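Local atomic coordinates of cytochrome c class I (Sideroxydans lithotrophicus, PDB entry 4XXL), a protein that carries a covalently bound heme c and probably serves as an electron shuttle in lithoautotrophic growth. Residues S36-E40 with N41-K45; S57-K60 with V61-Y65; D70-A73 with K74-H78. All blocks are in the same frame, centred on the assembly; numbering follows the deposited sequence.

Interaction 1 of 3, residues S36-E40 with N41-K45; sequences SLARE and NNCFK. With HEC (heme c), chain B.
Leu37 meets Asn41 one turn further on, where helix 31-40 ends. Its carbonyl O takes two N-H groups from the asparagine: side-chain ND2 lies 3.0 Å from Leu37 O in a fairly straight bond (160°), with the oxygen in the amide plane, while the backbone N of Asn41 adds a weaker bond. CG of Asn41 stands beside its own backbone N (chi1 -71°), folding the amide back onto the helix end, and ND2 also touches Leu37 CD1. Were Asn41 an alanine, Leu37 O would probably be left with the weak backbone bond alone. Ala38 O accepts from Cys43 N at 3.0 Å, and Ala38 CB sits over one face of the Phe44 ring in a CH-pi contact, 3.8 Å from the centroid; a bare methyl suits this tight place. Arg39 lays its CG at the edge of that ring, 3.9 Å from Phe44 CD2. Arg39 O receives a weak bond from Asn42 N, and a water joins it to Asn42 OD1. Glu40 is the last helical residue. The two bonds from Cys43 N and Asn42 N form a Schellman motif, with Asn42 at positive phi (74°), which asparagine tolerates well. The helix end is thus closed by backbone and amide N-H groups, and the turn delivers Cys43, whose SG is bonded to heme CAB (1.8 Å), as the first cysteine of the CXXCH heme-attachment motif.

Interaction 2 of 3, residues S57-K60 with V61-Y65; sequences SYKK and VAEKY. With HEC (heme c), chain B.
Ser57 O accepts from Val61 N at 3.0 Å, opening helix 58-65, and the same serine serves the helix again with its hydroxyl. Ser57 OG takes the N-H of Lys60 at 3.1 Å in a fairly straight capping bond (159°), so one of the amides that the first turn leaves without a backbone acceptor is satisfied; a short hydroxyl side chain suits this N-cap position. The main chain then runs on regularly, with Ala62 N on Tyr58 O (2.8 Å), Glu63 N on Lys59 O and Lys64 N on Lys60 O. Lys59 and Glu63, a turn apart on the exposed side, slant across each other: Lys59 CE lies 3.3 Å from Glu63 OE2, but Lys59 NZ is 4.4 Å from that oxygen, too far for a salt bridge, and the attraction is probably loose. The firm polar contacts go to the heme. Lys64 is stretched along its whole length, its CG opposite the backbone N (chi1 164°), which carries NZ to within 2.7 Å of heme O1A. Tyr65 OH donates to the other oxygen of that propionate, O2A, at 2.6 Å, so each carboxylate oxygen has its own donor and the charge is probably partly balanced by the lysine. Val61 CG2 lies near heme CAA and, more loosely, the Tyr58 ring edge. Tyr58 itself reaches the porphyrin, with OH 3.2 Å from heme C2B, and its ring stacks on His47, an axial ligand of the iron. An N-capped helix that lines one side of the heme pocket and holds a propionate fits the class I cytochrome c fold.

Interaction 3 of 3, residues D70-A73 with K74-H78; sequences DAEA and KLIHH. With HEC (heme c), chain B.
Lys74 bends back over Asp70, and its ammonium meets the carboxylate from above rather than in its plane. Lys74 NZ lies 3.1 Å from Asp70 OD2, a salt bridge made at about 38° to that plane. Asp70 CG stands between its own backbone N and carbonyl carbon (chi1 58°), turning the carboxylate toward the following turn, while the lysine chain kinks at chi2, chi3 and chi4 to come round to it. Lys74 CG is meanwhile 3.3 Å from Asp70 O, the acceptor of Lys74 N, so the aliphatic part of the lysine lies close to the helix start. Asp70 occupies the N-cap position, though its carboxylate makes no capping bond there; a negative charge at this end would still probably suit the helix dipole. Glu72 and Ile76 instead run side by side in the same direction, with Glu72 CG 3.8 Å from Ile76 CD1, and the Glu72 carboxylate goes on to a salt bridge with Lys108. Toward the heme, Leu75 sets CD2 3.9 Å from the methyl CMA. His78 presents a ring face to the propionate arm, with CBA 3.5 Å above the plane over the ring centre, and its CE1 comes 3.3 Å from heme C1A; its ring also meets that of the axial ligand His95. Within the fold, helix 71-81 packs Ala71, Leu75 and Ile76 on helix 104-115, and Ala71, Lys74 and Leu75 on helix 58-65, while His77 NE2 is hydrogen-bonded to Glu83, just before strand 84-86.

How the interactions relate
All three interactions are local, within or at the end of a helix, and all reach the same heme from different sides. Interactions 1 and 2 touch where Cys43 and Phe44 pack on Tyr58, whereas interactions 2 and 3 join helix 58-65 to helix 71-81 through Tyr65 and Val61 on Leu75; interactions 1 and 3 do not touch. Each is partly buried, interaction 2 most and interaction 3 least, and the chemistry differs. At 36-45 it is helix closing and a covalent thioether; at 57-65, capping and the propionate; at 70-78, a salt bridge outside and the His78 ring and Leu75 methyls against the heme. Tyr58 and His78 lie on opposite faces of the porphyrin.

Interaction 1 of 3, residues S36-E40 with N41-K45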
loop_
_atom_site.group_PDB
_atom_site.type_symbol
_atom_site.label_atom_id
_atom_site.label_comp_id
_atom_site.label_asym_id
_atom_site.label_seq_id
_atom_site.Cartn_x
_atom_site.Cartn_y
_atom_site.Cartn_z
ATOM N N SER A 36 -10.333 -5.137 4.139
ATOM C CA SER A 36 -11.497 -4.274 4.100
ATOM C C SER A 36 -11.136 -2.800 3.705
ATOM O O SER A 36 -11.739 -2.186 2.823
ATOM C CB SER A 36 -12.235 -4.352 5.438
ATOM O OG SER A 36 -13.304 -3.435 5.471
ATOM N N LEU A 37 -10.121 -2.244 4.383
ATOM C CA LEU A 37 -9.696 -0.884 4.073
ATOM C C LEU A 37 -9.181 -0.759 2.616
ATOM O O LEU A 37 -9.455 0.230 1.899
ATOM C CB LEU A 37 -8.643 -0.428 5.086
ATOM C CG LEU A 37 -8.356 1.077 5.043
ATOM C CD1 LEU A 37 -9.568 1.890 5.479
ATOM C CD2 LEU A 37 -7.173 1.410 5.897
ATOM N N ALA A 38 -8.429 -1.776 2.189
ATOM C CA ALA A 38 -7.923 -1.819 0.792
ATOM C C ALA A 38 -9.098 -1.854 -0.205
ATOM O O ALA A 38 -9.092 -1.116 -1.190
ATOM C CB ALA A 38 -6.994 -3.012 0.558
ATOM N N ARG A 39 -10.119 -2.667 0.047
ATOM C CA ARG A 39 -11.260 -2.772 -0.850
ATOM C C ARG A 39 -11.971 -1.441 -0.935
ATOM O O ARG A 39 -12.252 -0.964 -2.065
ATOM C CB ARG A 39 -12.273 -3.840 -0.380
ATOM C CG ARG A 39 -11.853 -5.226 -0.662
ATOM C CD ARG A 39 -12.975 -6.225 -0.406
ATOM N NE ARG A 39 -13.490 -6.169 0.949
ATOM C CZ ARG A 39 -13.137 -6.996 1.935
ATOM N NH1 ARG A 39 -12.266 -7.988 1.763
ATOM N NH2 ARG A 39 -13.692 -6.815 3.115
ATOM N N GLU A 40 -12.207 -0.836 0.240
ATOM C CA GLU A 40 -12.931 0.406 0.334
ATOM C C GLU A 40 -12.291 1.602 -0.348
ATOM O O GLU A 40 -12.978 2.501 -0.746
ATOM C CB GLU A 40 -13.187 0.740 1.832
ATOM C CG GLU A 40 -14.212 -0.165 2.491
ATOM C CD GLU A 40 -14.357 0.032 4.007
ATOM O OE1 GLU A 40 -13.586 0.824 4.627
ATOM O OE2 GLU A 40 -15.246 -0.637 4.593
ATOM N N ASN A 41 -10.956 1.591 -0.473
ATOM C CA ASN A 41 -10.226 2.716 -1.025
ATOM C C ASN A 41 -9.567 2.451 -2.372
ATOM O O ASN A 41 -8.692 3.138 -2.827
ATOM C CB ASN A 41 -9.242 3.190 0.012
ATOM C CG ASN A 41 -9.915 3.860 1.175
ATOM O OD1 ASN A 41 -10.332 5.016 1.076
ATOM N ND2 ASN A 41 -10.046 3.139 2.285
ATOM N N ASN A 42 -10.070 1.429 -3.046
ATOM C CA ASN A 42 -9.767 1.102 -4.443
ATOM C C ASN A 42 -8.392 0.493 -4.645
ATOM O O ASN A 42 -7.879 0.440 -5.765
ATOM C CB ASN A 42 -9.990 2.323 -5.370
ATOM C CG ASN A 42 -11.430 2.492 -5.790
ATOM O OD1 ASN A 42 -12.236 1.578 -5.665
ATOM N ND2 ASN A 42 -11.730 3.638 -6.409
ATOM N N CYS A 43 -7.734 0.166 -3.543
ATOM C CA CYS A 43 -6.373 -0.306 -3.631
ATOM C C CYS A 43 -6.239 -1.523 -4.518
ATOM O O CYS A 43 -5.287 -1.567 -5.322
ATOM C CB CYS A 43 -5.857 -0.572 -2.196
ATOM S SG CYS A 43 -5.984 0.761 -1.042
ATOM N N PHE A 44 -7.156 -2.451 -4.417
ATOM C CA PHE A 44 -7.097 -3.701 -5.176
ATOM C C PHE A 44 -7.500 -3.477 -6.651
ATOM O O PHE A 44 -7.322 -4.347 -7.482
ATOM C CB PHE A 44 -7.947 -4.761 -4.549
ATOM C CG PHE A 44 -7.414 -5.298 -3.245
ATOM C CD1 PHE A 44 -6.093 -5.591 -3.044
ATOM C CD2 PHE A 44 -8.297 -5.532 -2.201
ATOM C CE1 PHE A 44 -5.654 -6.156 -1.827
ATOM C CE2 PHE A 44 -7.894 -6.085 -1.006
ATOM C CZ PHE A 44 -6.555 -6.374 -0.807
ATOM N N LYS A 45 -7.987 -2.298 -7.004
ATOM C CA LYS A 45 -8.233 -2.055 -8.443
ATOM C C LYS A 45 -6.917 -1.980 -9.212
ATOM O O LYS A 45 -6.871 -2.301 -10.393
ATOM C CB LYS A 45 -9.026 -0.769 -8.639
ATOM C CG LYS A 45 -10.365 -0.752 -7.954
ATOM C CD LYS A 45 -11.227 -1.923 -8.394
ATOM C CE LYS A 45 -12.710 -1.712 -8.169
ATOM N NZ LYS A 45 -13.026 -1.110 -6.869
HETATM FE FE HEC B . -0.692 2.130 -5.190
HETATM C CHA HEC B . 2.751 2.128 -5.682
HETATM C CHB HEC B . -0.245 1.047 -1.942
HETATM C CHC HEC B . -4.052 2.628 -4.568
HETATM C CHD HEC B . -1.208 2.568 -8.491
HETATM N NA HEC B . 0.970 1.730 -4.037
HETATM C C1A HEC B . 2.252 1.713 -4.455
HETATM C C2A HEC B . 3.036 1.216 -3.383
HETATM C C3A HEC B . 2.172 0.901 -2.361
HETATM C C4A HEC B . 0.853 1.223 -2.784
HETATM C CMA HEC B . 2.488 0.290 -1.031
HETATM C CAA HEC B . 4.556 1.076 -3.448
HETATM C CBA HEC B . 5.194 2.380 -3.028
HETATM C CGA HEC B . 6.709 2.322 -2.927
HETATM O O1A HEC B . 7.330 1.397 -3.469
HETATM O O2A HEC B . 7.302 3.162 -2.170
HETATM N NB HEC B . -1.917 1.881 -3.597
HETATM C C1B HEC B . -1.533 1.429 -2.355
HETATM C C2B HEC B . -2.671 1.407 -1.493
HETATM C C3B HEC B . -3.743 1.852 -2.167
HETATM C C4B HEC B . -3.279 2.178 -3.510
HETATM C CMB HEC B . -2.632 0.987 -0.051
HETATM C CAB HEC B . -5.121 2.132 -1.710
HETATM C CBB HEC B . -5.111 3.139 -0.718
HETATM N NC HEC B . -2.355 2.500 -6.376
HETATM C C1C HEC B . -3.593 2.690 -5.852
HETATM C C2C HEC B . -4.424 2.834 -6.981
HETATM C C3C HEC B . -3.691 2.737 -8.148
HETATM C C4C HEC B . -2.348 2.570 -7.698
HETATM C CMC HEC B . -5.897 2.964 -6.858
HETATM C CAC HEC B . -4.210 2.790 -9.577
HETATM C CBC HEC B . -4.990 3.883 -9.977
HETATM N ND HEC B . 0.505 2.369 -6.706
HETATM C C1D HEC B . 0.128 2.504 -8.026
HETATM C C2D HEC B . 1.307 2.662 -8.914
HETATM C C3D HEC B . 2.362 2.541 -8.121
HETATM C C4D HEC B . 1.879 2.317 -6.745
HETATM C CMD HEC B . 1.266 2.863 -10.380
HETATM C CAD HEC B . 3.843 2.564 -8.537
HETATM C CBD HEC B . 4.395 3.958 -8.482
HETATM C CGD HEC B . 5.864 4.108 -8.891
HETATM O O1D HEC B . 6.690 3.144 -8.863
HETATM O O2D HEC B . 6.262 5.265 -9.193
HETATM O O HOH W 1 -10.108 -1.978 -4.132
HETATM O O HOH W 2 -14.080 0.598 -3.517
#

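Interaction 2 of 3, residues S57-K60 with V61-Y65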
loop_
_atom_site.group_PDB
_atom_site.type_symbol
_atom_site.label_atom_id
_atom_site.label_comp_id
_atom_site.label_asym_id
_atom_site.label_seq_id
_atom_site.Cartn_x
_atom_site.Cartn_y
_atom_site.Cartn_z
ATOM N N SER A 57 2.700 -5.637 -7.351
ATOM C CA SER A 57 2.097 -6.535 -6.374
ATOM C C SER A 57 2.550 -6.168 -4.974
ATOM O O SER A 57 3.649 -5.679 -4.726
ATOM C CB SER A 57 2.333 -8.018 -6.671
ATOM O OG SER A 57 3.675 -8.348 -6.349
ATOM N N TYR A 58 1.717 -6.507 -3.999
ATOM C CA TYR A 58 2.131 -6.158 -2.666
ATOM C C TYR A 58 3.245 -7.061 -2.199
ATOM O O TYR A 58 4.008 -6.667 -1.356
ATOM C CB TYR A 58 0.972 -6.145 -1.688
ATOM C CG TYR A 58 0.020 -4.977 -1.913
ATOM C CD1 TYR A 58 0.492 -3.735 -2.308
ATOM C CD2 TYR A 58 -1.337 -5.081 -1.625
ATOM C CE1 TYR A 58 -0.396 -2.642 -2.435
ATOM C CE2 TYR A 58 -2.205 -4.016 -1.756
ATOM C CZ TYR A 58 -1.742 -2.795 -2.147
ATOM O OH TYR A 58 -2.603 -1.740 -2.254
ATOM N N LYS A 59 3.327 -8.279 -2.746
ATOM C CA LYS A 59 4.470 -9.171 -2.503
ATOM C C LYS A 59 5.746 -8.498 -2.928
ATOM O O LYS A 59 6.716 -8.486 -2.144
ATOM C CB LYS A 59 4.272 -10.504 -3.223
ATOM C CG LYS A 59 5.489 -11.446 -3.069
ATOM C CD LYS A 59 5.293 -12.792 -3.775
ATOM C CE LYS A 59 6.620 -13.554 -3.717
ATOM N NZ LYS A 59 6.374 -14.986 -3.416
ATOM N N LYS A 60 5.765 -7.885 -4.124
ATOM C CA LYS A 60 6.962 -7.181 -4.617
ATOM C C LYS A 60 7.301 -5.945 -3.771
ATOM O O LYS A 60 8.445 -5.660 -3.463
ATOM C CB LYS A 60 6.742 -6.782 -6.079
ATOM C CG LYS A 60 7.917 -6.087 -6.776
ATOM C CD LYS A 60 7.657 -5.839 -8.253
ATOM C CE LYS A 60 7.865 -7.123 -9.047
ATOM N NZ LYS A 60 9.325 -7.445 -9.127
ATOM N N VAL A 61 6.273 -5.250 -3.327
ATOM C CA VAL A 61 6.512 -4.127 -2.424
ATOM C C VAL A 61 7.139 -4.625 -1.143
ATOM O O VAL A 61 8.062 -3.997 -0.574
ATOM C CB VAL A 61 5.196 -3.394 -2.075
ATOM C CG1 VAL A 61 5.439 -2.326 -1.039
ATOM C CG2 VAL A 61 4.671 -2.716 -3.365
ATOM N N ALA A 62 6.541 -5.655 -0.539
ATOM C CA ALA A 62 7.072 -6.218 0.719
ATOM C C ALA A 62 8.537 -6.600 0.509
ATOM O O ALA A 62 9.373 -6.374 1.389
ATOM C CB ALA A 62 6.250 -7.380 1.189
ATOM N N GLU A 63 8.823 -7.225 -0.638
ATOM C CA GLU A 63 10.254 -7.608 -0.937
ATOM C C GLU A 63 11.146 -6.361 -1.006
ATOM O O GLU A 63 12.290 -6.319 -0.485
ATOM C CB GLU A 63 10.348 -8.422 -2.212
ATOM C CG GLU A 63 9.771 -9.808 -2.114
ATOM C CD GLU A 63 9.500 -10.495 -3.461
ATOM O OE1 GLU A 63 9.421 -9.859 -4.557
ATOM O OE2 GLU A 63 9.316 -11.734 -3.406
ATOM N N LYS A 64 10.677 -5.306 -1.669
ATOM C CA LYS A 64 11.452 -4.099 -1.796
ATOM C C LYS A 64 11.789 -3.484 -0.458
ATOM O O LYS A 64 12.879 -3.037 -0.235
ATOM C CB LYS A 64 10.648 -3.090 -2.612
ATOM C CG LYS A 64 11.168 -1.689 -2.483
ATOM C CD LYS A 64 10.478 -0.732 -3.478
ATOM C CE LYS A 64 10.818 0.706 -3.156
ATOM N NZ LYS A 64 10.008 1.720 -3.888
ATOM N N TYR A 65 10.855 -3.581 0.477
ATOM C CA TYR A 65 11.056 -2.912 1.739
ATOM C C TYR A 65 11.540 -3.847 2.862
ATOM O O TYR A 65 11.784 -3.364 3.964
ATOM C CB TYR A 65 9.730 -2.259 2.224
ATOM C CG TYR A 65 9.532 -0.932 1.518
ATOM C CD1 TYR A 65 10.111 0.217 2.042
ATOM C CD2 TYR A 65 8.833 -0.821 0.320
ATOM C CE1 TYR A 65 10.001 1.434 1.384
ATOM C CE2 TYR A 65 8.717 0.402 -0.341
ATOM C CZ TYR A 65 9.299 1.526 0.194
ATOM O OH TYR A 65 9.174 2.744 -0.460
HETATM FE FE HEC B . -0.692 2.130 -5.190
HETATM C CHA HEC B . 2.751 2.128 -5.682
HETATM C CHB HEC B . -0.245 1.047 -1.942
HETATM C CHC HEC B . -4.052 2.628 -4.568
HETATM C CHD HEC B . -1.208 2.568 -8.491
HETATM N NA HEC B . 0.970 1.730 -4.037
HETATM C C1A HEC B . 2.252 1.713 -4.455
HETATM C C2A HEC B . 3.036 1.216 -3.383
HETATM C C3A HEC B . 2.172 0.901 -2.361
HETATM C C4A HEC B . 0.853 1.223 -2.784
HETATM C CMA HEC B . 2.488 0.290 -1.031
HETATM C CAA HEC B . 4.556 1.076 -3.448
HETATM C CBA HEC B . 5.194 2.380 -3.028
HETATM C CGA HEC B . 6.709 2.322 -2.927
HETATM O O1A HEC B . 7.330 1.397 -3.469
HETATM O O2A HEC B . 7.302 3.162 -2.170
HETATM N NB HEC B . -1.917 1.881 -3.597
HETATM C C1B HEC B . -1.533 1.429 -2.355
HETATM C C2B HEC B . -2.671 1.407 -1.493
HETATM C C3B HEC B . -3.743 1.852 -2.167
HETATM C C4B HEC B . -3.279 2.178 -3.510
HETATM C CMB HEC B . -2.632 0.987 -0.051
HETATM C CAB HEC B . -5.121 2.132 -1.710
HETATM C CBB HEC B . -5.111 3.139 -0.718
HETATM N NC HEC B . -2.355 2.500 -6.376
HETATM C C1C HEC B . -3.593 2.690 -5.852
HETATM C C2C HEC B . -4.424 2.834 -6.981
HETATM C C3C HEC B . -3.691 2.737 -8.148
HETATM C C4C HEC B . -2.348 2.570 -7.698
HETATM C CMC HEC B . -5.897 2.964 -6.858
HETATM C CAC HEC B . -4.210 2.790 -9.577
HETATM C CBC HEC B . -4.990 3.883 -9.977
HETATM N ND HEC B . 0.505 2.369 -6.706
HETATM C C1D HEC B . 0.128 2.504 -8.026
HETATM C C2D HEC B . 1.307 2.662 -8.914
HETATM C C3D HEC B . 2.362 2.541 -8.121
HETATM C C4D HEC B . 1.879 2.317 -6.745
HETATM C CMD HEC B . 1.266 2.863 -10.380
HETATM C CAD HEC B . 3.843 2.564 -8.537
HETATM C CBD HEC B . 4.395 3.958 -8.482
HETATM C CGD HEC B . 5.864 4.108 -8.891
HETATM O O1D HEC B . 6.690 3.144 -8.863
HETATM O O2D HEC B . 6.262 5.265 -9.193
#

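Interaction 3 of 3, residues D70-A73 with K74-H78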
loop_
_atom_site.group_PDB
_atom_site.type_symbol
_atom_site.label_atom_id
_atom_site.label_comp_id
_atom_site.label_asym_id
_atom_site.label_seq_id
_atom_site.Cartn_x
_atom_site.Cartn_y
_atom_site.Cartn_z
ATOM N N ASP A 70 12.849 1.951 8.453
ATOM C CA ASP A 70 11.765 2.938 8.351
ATOM C C ASP A 70 10.686 2.568 7.348
ATOM O O ASP A 70 9.963 3.470 6.861
ATOM C CB ASP A 70 12.319 4.309 7.993
ATOM C CG ASP A 70 13.084 4.326 6.707
ATOM O OD1 ASP A 70 13.299 3.250 6.046
ATOM O OD2 ASP A 70 13.524 5.442 6.311
ATOM N N ALA A 71 10.560 1.266 7.070
ATOM C CA ALA A 71 9.572 0.836 6.097
ATOM C C ALA A 71 8.147 1.304 6.386
ATOM O O ALA A 71 7.403 1.776 5.489
ATOM C CB ALA A 71 9.607 -0.660 5.958
ATOM N N GLU A 72 7.723 1.062 7.611
ATOM C CA GLU A 72 6.359 1.465 7.955
ATOM C C GLU A 72 6.102 2.956 7.792
ATOM O O GLU A 72 5.122 3.381 7.182
ATOM C CB GLU A 72 6.069 1.092 9.423
ATOM C CG GLU A 72 4.633 1.313 9.926
ATOM C CD GLU A 72 4.475 0.937 11.401
ATOM O OE1 GLU A 72 3.977 -0.142 11.727
ATOM O OE2 GLU A 72 4.866 1.749 12.281
ATOM N N ALA A 73 7.019 3.769 8.302
ATOM C CA ALA A 73 6.825 5.211 8.192
ATOM C C ALA A 73 6.813 5.626 6.697
ATOM O O ALA A 73 6.052 6.513 6.267
ATOM C CB ALA A 73 7.917 5.960 8.916
ATOM N N LYS A 74 7.699 4.986 5.903
ATOM C CA LYS A 74 7.778 5.334 4.479
ATOM C C LYS A 74 6.491 5.033 3.728
ATOM O O LYS A 74 6.112 5.832 2.850
ATOM C CB LYS A 74 8.903 4.629 3.742
ATOM C CG LYS A 74 10.290 5.179 4.021
ATOM C CD LYS A 74 10.764 6.152 2.948
ATOM C CE LYS A 74 12.227 5.897 2.561
ATOM N NZ LYS A 74 13.201 6.596 3.450
ATOM N N LEU A 75 5.886 3.884 4.026
ATOM C CA LEU A 75 4.643 3.530 3.309
ATOM C C LEU A 75 3.445 4.302 3.866
ATOM O O LEU A 75 2.526 4.652 3.103
ATOM C CB LEU A 75 4.347 2.018 3.311
ATOM C CG LEU A 75 5.275 1.111 2.450
ATOM C CD1 LEU A 75 4.710 -0.279 2.312
ATOM C CD2 LEU A 75 5.504 1.714 1.044
ATOM N N ILE A 76 3.455 4.597 5.157
ATOM C CA ILE A 76 2.383 5.493 5.702
ATOM C C ILE A 76 2.452 6.851 4.983
ATOM O O ILE A 76 1.400 7.386 4.567
ATOM C CB ILE A 76 2.450 5.675 7.234
ATOM C CG1 ILE A 76 2.085 4.352 7.878
ATOM C CG2 ILE A 76 1.542 6.832 7.664
ATOM C CD1 ILE A 76 2.289 4.288 9.397
ATOM N N HIS A 77 3.692 7.372 4.810
ATOM C CA HIS A 77 3.905 8.571 4.035
ATOM C C HIS A 77 3.426 8.431 2.603
ATOM O O HIS A 77 2.686 9.267 2.096
ATOM C CB HIS A 77 5.372 8.998 4.079
ATOM C CG HIS A 77 5.661 10.144 3.196
ATOM N ND1 HIS A 77 5.420 11.450 3.561
ATOM C CD2 HIS A 77 6.129 10.186 1.930
ATOM C CE1 HIS A 77 5.756 12.251 2.565
ATOM N NE2 HIS A 77 6.186 11.509 1.561
ATOM N N HIS A 78 3.784 7.343 1.974
ATOM C CA HIS A 78 3.428 7.156 0.577
ATOM C C HIS A 78 1.914 7.177 0.350
ATOM O O HIS A 78 1.460 7.706 -0.652
ATOM C CB HIS A 78 3.940 5.799 0.090
ATOM C CG HIS A 78 3.482 5.458 -1.288
ATOM N ND1 HIS A 78 2.417 4.636 -1.560
ATOM C CD2 HIS A 78 3.935 5.898 -2.487
ATOM C CE1 HIS A 78 2.244 4.582 -2.860
ATOM N NE2 HIS A 78 3.179 5.291 -3.441
HETATM FE FE HEC B . -0.692 2.130 -5.190
HETATM C CHA HEC B . 2.751 2.128 -5.682
HETATM C CHB HEC B . -0.245 1.047 -1.942
HETATM C CHC HEC B . -4.052 2.628 -4.568
HETATM C CHD HEC B . -1.208 2.568 -8.491
HETATM N NA HEC B . 0.970 1.730 -4.037
HETATM C C1A HEC B . 2.252 1.713 -4.455
HETATM C C2A HEC B . 3.036 1.216 -3.383
HETATM C C3A HEC B . 2.172 0.901 -2.361
HETATM C C4A HEC B . 0.853 1.223 -2.784
HETATM C CMA HEC B . 2.488 0.290 -1.031
HETATM C CAA HEC B . 4.556 1.076 -3.448
HETATM C CBA HEC B . 5.194 2.380 -3.028
HETATM C CGA HEC B . 6.709 2.322 -2.927
HETATM O O1A HEC B . 7.330 1.397 -3.469
HETATM O O2A HEC B . 7.302 3.162 -2.170
HETATM N NB HEC B . -1.917 1.881 -3.597
HETATM C C1B HEC B . -1.533 1.429 -2.355
HETATM C C2B HEC B . -2.671 1.407 -1.493
HETATM C C3B HEC B . -3.743 1.852 -2.167
HETATM C C4B HEC B . -3.279 2.178 -3.510
HETATM C CMB HEC B . -2.632 0.987 -0.051
HETATM C CAB HEC B . -5.121 2.132 -1.710
HETATM C CBB HEC B . -5.111 3.139 -0.718
HETATM N NC HEC B . -2.355 2.500 -6.376
HETATM C C1C HEC B . -3.593 2.690 -5.852
HETATM C C2C HEC B . -4.424 2.834 -6.981
HETATM C C3C HEC B . -3.691 2.737 -8.148
HETATM C C4C HEC B . -2.348 2.570 -7.698
HETATM C CMC HEC B . -5.897 2.964 -6.858
HETATM C CAC HEC B . -4.210 2.790 -9.577
HETATM C CBC HEC B . -4.990 3.883 -9.977
HETATM N ND HEC B . 0.505 2.369 -6.706
HETATM C C1D HEC B . 0.128 2.504 -8.026
HETATM C C2D HEC B . 1.307 2.662 -8.914
HETATM C C3D HEC B . 2.362 2.541 -8.121
HETATM C C4D HEC B . 1.879 2.317 -6.745
HETATM C CMD HEC B . 1.266 2.863 -10.380
HETATM C CAD HEC B . 3.843 2.564 -8.537
HETATM C CBD HEC B . 4.395 3.958 -8.482
HETATM C CGD HEC B . 5.864 4.108 -8.891
HETATM O O1D HEC B . 6.690 3.144 -8.863
HETATM O O2D HEC B . 6.262 5.265 -9.193
#